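PDB 1ODF: probable ATP-dependent kinase TDA10 from Saccharomyces cerevisiae, which probably acts as an ATP-dependent kinase of the GLYK family, phosphorylating a substrate that is not yet known. Local coordinates for residues A[202-212]-A[265-276]. Numbering follows the deposited sequence.
Sequences IKSLGIVFTTD and LGSIATLTLGID
Ser204 and Ser267 grip each other reciprocally: Ser204 N donates to Ser267 OG (3.1 Å) and Ser267 N to Ser204 OG (3.1 Å). With chi1 at 59° and 77°, the two hydroxyls lie between their own backbone N and carbonyl carbon, a position from which each meets the other residue's amide. Ile268 N adds a bond to Ser204 O, and residues 265-268, ahead of strand 269-275, are held against the start of strand 204-211. An alanine in place of Ser204 would probably leave the amide of Ser267 without its acceptor, the main-chain bonds of residue 204 remaining. Further along, the chains run parallel, with Val208 N on Leu271 O (2.7 Å) and Leu273 N on Val208 O (2.7 Å). They are neighbours in the mixed sheet of this P-loop kinase fold, strand 32-37 flanking 204-211 and strand 281-287 flanking 269-275. Gly266 N donates to Thr270 OG1 (2.9 Å), linking Gly266 to the strand that follows. Phe209 and Leu273 lie side by side on one face, CE1 of the ring 3.7 Å from Leu273 CD1; the ring also lies against Gly38 of the predicted ATP-binding P-loop. On the other face Val208 CG2 meets Leu265 CD2 at 3.8 Å, and both side chains also touch Phe259 of helix 249-262.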
loop_
_atom_site.group_PDB
_atom_site.type_symbol
_atom_site.label_atom_id
_atom_site.label_comp_id
_atom_site.label_asym_id
_atom_site.label_seq_id
_atom_site.Cartn_x
_atom_site.Cartn_y
_atom_site.Cartn_z
ATOM N N ILE A 202 13.970 -2.601 -9.092
ATOM C CA ILE A 202 13.559 -2.777 -7.709
ATOM C C ILE A 202 13.593 -4.221 -7.214
ATOM O O ILE A 202 12.909 -5.088 -7.740
ATOM C CB ILE A 202 12.162 -2.163 -7.487
ATOM C CG1 ILE A 202 12.302 -0.637 -7.440
ATOM C CG2 ILE A 202 11.524 -2.701 -6.199
ATOM C CD1 ILE A 202 11.004 0.094 -7.229
ATOM N N LYS A 203 14.417 -4.464 -6.197
ATOM C CA LYS A 203 14.551 -5.791 -5.599
ATOM C C LYS A 203 13.783 -5.766 -4.292
ATOM O O LYS A 203 13.992 -4.875 -3.459
ATOM C CB LYS A 203 16.026 -6.139 -5.393
ATOM C CG LYS A 203 16.711 -6.440 -6.716
ATOM C CD LYS A 203 15.970 -7.567 -7.426
ATOM C CE LYS A 203 16.325 -7.658 -8.891
ATOM N NZ LYS A 203 15.532 -8.726 -9.578
ATOM N N SER A 204 12.918 -6.765 -4.104
ATOM C CA SER A 204 12.044 -6.758 -2.945
ATOM C C SER A 204 11.503 -8.078 -2.415
ATOM O O SER A 204 11.528 -9.121 -3.079
ATOM C CB SER A 204 10.832 -5.904 -3.293
ATOM O OG SER A 204 10.198 -6.484 -4.431
ATOM N N LEU A 205 10.976 -7.979 -1.200
ATOM C CA LEU A 205 10.327 -9.079 -0.510
ATOM C C LEU A 205 8.892 -8.582 -0.350
ATOM O O LEU A 205 8.664 -7.395 -0.094
ATOM C CB LEU A 205 10.964 -9.316 0.860
ATOM C CG LEU A 205 12.397 -9.832 0.799
ATOM C CD1 LEU A 205 12.945 -9.956 2.207
ATOM C CD2 LEU A 205 12.414 -11.176 0.072
ATOM N N GLY A 206 7.930 -9.478 -0.520
ATOM C CA GLY A 206 6.549 -9.068 -0.409
ATOM C C GLY A 206 5.773 -9.773 0.675
ATOM O O GLY A 206 5.974 -10.961 0.920
ATOM N N ILE A 207 4.892 -9.023 1.329
ATOM C CA ILE A 207 4.034 -9.550 2.381
ATOM C C ILE A 207 2.614 -9.289 1.902
ATOM O O ILE A 207 2.178 -8.140 1.811
ATOM C CB ILE A 207 4.217 -8.811 3.721
ATOM C CG1 ILE A 207 5.715 -8.630 4.042
ATOM C CG2 ILE A 207 3.456 -9.575 4.822
ATOM C CD1 ILE A 207 6.452 -9.905 4.302
ATOM N N VAL A 208 1.899 -10.359 1.590
ATOM C CA VAL A 208 0.546 -10.235 1.090
ATOM C C VAL A 208 -0.489 -10.799 2.041
ATOM O O VAL A 208 -0.373 -11.938 2.510
ATOM C CB VAL A 208 0.398 -10.937 -0.286
ATOM C CG1 VAL A 208 -1.073 -10.901 -0.744
ATOM C CG2 VAL A 208 1.291 -10.248 -1.315
ATOM N N PHE A 209 -1.494 -9.977 2.320
ATOM C CA PHE A 209 -2.600 -10.342 3.195
ATOM C C PHE A 209 -3.841 -10.502 2.330
ATOM O O PHE A 209 -4.210 -9.580 1.589
ATOM C CB PHE A 209 -2.904 -9.218 4.204
ATOM C CG PHE A 209 -1.995 -9.177 5.410
ATOM C CD1 PHE A 209 -0.653 -9.532 5.324
ATOM C CD2 PHE A 209 -2.486 -8.733 6.636
ATOM C CE1 PHE A 209 0.182 -9.444 6.442
ATOM C CE2 PHE A 209 -1.662 -8.641 7.755
ATOM C CZ PHE A 209 -0.324 -8.998 7.656
ATOM N N THR A 210 -4.473 -11.669 2.396
ATOM C CA THR A 210 -5.719 -11.860 1.678
ATOM C C THR A 210 -6.710 -12.445 2.698
ATOM O O THR A 210 -6.318 -12.812 3.809
ATOM C CB THR A 210 -5.568 -12.791 0.452
ATOM O OG1 THR A 210 -6.708 -12.617 -0.399
ATOM C CG2 THR A 210 -5.476 -14.252 0.873
ATOM N N THR A 211 -7.986 -12.517 2.343
ATOM C CA THR A 211 -8.981 -13.039 3.274
ATOM C C THR A 211 -9.924 -14.019 2.581
ATOM O O THR A 211 -9.910 -14.123 1.355
ATOM C CB THR A 211 -9.779 -11.867 3.911
ATOM O OG1 THR A 211 -10.679 -12.376 4.902
ATOM C CG2 THR A 211 -10.551 -11.101 2.851
ATOM N N ASP A 212 -10.720 -14.749 3.361
ATOM C CA ASP A 212 -11.663 -15.730 2.811
ATOM C C ASP A 212 -12.864 -15.079 2.132
ATOM O O ASP A 212 -13.483 -15.662 1.243
ATOM C CB ASP A 212 -12.152 -16.672 3.914
ATOM C CG ASP A 212 -12.638 -15.928 5.142
ATOM O OD1 ASP A 212 -13.420 -14.969 4.982
ATOM O OD2 ASP A 212 -12.243 -16.302 6.266
ATOM N N LEU A 265 4.428 -10.040 -5.607
ATOM C CA LEU A 265 4.545 -8.659 -5.162
ATOM C C LEU A 265 6.046 -8.434 -4.938
ATOM O O LEU A 265 6.587 -7.379 -5.258
ATOM C CB LEU A 265 3.776 -8.439 -3.854
ATOM C CG LEU A 265 4.023 -7.095 -3.155
ATOM C CD1 LEU A 265 3.622 -5.944 -4.073
ATOM C CD2 LEU A 265 3.248 -7.044 -1.846
ATOM N N GLY A 266 6.708 -9.452 -4.393
ATOM C CA GLY A 266 8.137 -9.372 -4.153
ATOM C C GLY A 266 8.904 -9.994 -5.309
ATOM O O GLY A 266 8.531 -11.066 -5.803
ATOM N N SER A 267 9.973 -9.334 -5.747
ATOM C CA SER A 267 10.780 -9.858 -6.846
ATOM C C SER A 267 11.663 -11.030 -6.395
ATOM O O SER A 267 11.981 -11.912 -7.186
ATOM C CB SER A 267 11.655 -8.758 -7.451
ATOM O OG SER A 267 12.777 -8.477 -6.631
ATOM N N ILE A 268 12.052 -11.051 -5.126
ATOM C CA ILE A 268 12.892 -12.135 -4.626
ATOM C C ILE A 268 12.052 -13.250 -4.017
ATOM O O ILE A 268 12.228 -14.420 -4.349
ATOM C CB ILE A 268 13.867 -11.637 -3.568
ATOM C CG1 ILE A 268 14.759 -10.540 -4.163
ATOM C CG2 ILE A 268 14.678 -12.804 -3.038
ATOM C CD1 ILE A 268 15.615 -9.828 -3.152
ATOM N N ALA A 269 11.148 -12.887 -3.115
ATOM C CA ALA A 269 10.274 -13.864 -2.475
ATOM C C ALA A 269 9.029 -13.147 -1.967
ATOM O O ALA A 269 9.038 -11.926 -1.763
ATOM C CB ALA A 269 11.002 -14.564 -1.315
ATOM N N THR A 270 7.958 -13.908 -1.783
ATOM C CA THR A 270 6.704 -13.354 -1.301
ATOM C C THR A 270 6.035 -14.277 -0.295
ATOM O O THR A 270 5.974 -15.498 -0.482
ATOM C CB THR A 270 5.700 -13.099 -2.453
ATOM O OG1 THR A 270 6.238 -12.133 -3.368
ATOM C CG2 THR A 270 4.381 -12.557 -1.898
ATOM N N LEU A 271 5.553 -13.677 0.787
ATOM C CA LEU A 271 4.841 -14.403 1.822
ATOM C C LEU A 271 3.372 -14.016 1.700
ATOM O O LEU A 271 3.037 -12.832 1.758
ATOM C CB LEU A 271 5.357 -14.020 3.213
ATOM C CG LEU A 271 4.480 -14.446 4.407
ATOM C CD1 LEU A 271 4.483 -15.952 4.539
ATOM C CD2 LEU A 271 5.004 -13.805 5.696
ATOM N N THR A 272 2.500 -15.003 1.511
ATOM C CA THR A 272 1.070 -14.726 1.413
ATOM C C THR A 272 0.367 -15.306 2.639
ATOM O O THR A 272 0.564 -16.471 3.002
ATOM C CB THR A 272 0.431 -15.325 0.123
ATOM O OG1 THR A 272 1.035 -14.743 -1.043
ATOM C CG2 THR A 272 -1.066 -15.036 0.094
ATOM N N LEU A 273 -0.443 -14.473 3.284
ATOM C CA LEU A 273 -1.174 -14.873 4.476
ATOM C C LEU A 273 -2.671 -14.728 4.266
ATOM O O LEU A 273 -3.154 -13.659 3.872
ATOM C CB LEU A 273 -0.770 -14.008 5.671
ATOM C CG LEU A 273 0.688 -13.925 6.125
ATOM C CD1 LEU A 273 0.766 -13.017 7.336
ATOM C CD2 LEU A 273 1.216 -15.302 6.469
ATOM N N GLY A 274 -3.399 -15.809 4.524
ATOM C CA GLY A 274 -4.841 -15.774 4.389
ATOM C C GLY A 274 -5.431 -15.597 5.772
ATOM O O GLY A 274 -5.149 -16.394 6.661
ATOM N N ILE A 275 -6.235 -14.555 5.967
ATOM C CA ILE A 275 -6.829 -14.316 7.282
ATOM C C ILE A 275 -8.342 -14.206 7.217
ATOM O O ILE A 275 -8.903 -13.827 6.190
ATOM C CB ILE A 275 -6.278 -13.032 7.936
ATOM C CG1 ILE A 275 -6.836 -11.795 7.223
ATOM C CG2 ILE A 275 -4.765 -13.041 7.882
ATOM C CD1 ILE A 275 -6.439 -10.480 7.876
ATOM N N ASP A 276 -8.992 -14.536 8.332
ATOM C CA ASP A 276 -10.449 -14.496 8.431
ATOM C C ASP A 276 -10.954 -13.216 9.094
ATOM O O ASP A 276 -10.161 -12.351 9.481
ATOM C CB ASP A 276 -10.948 -15.712 9.219
ATOM C CG ASP A 276 -10.492 -15.700 10.679
ATOM O OD1 ASP A 276 -10.671 -16.736 11.361
ATOM O OD2 ASP A 276 -9.965 -14.667 11.153
#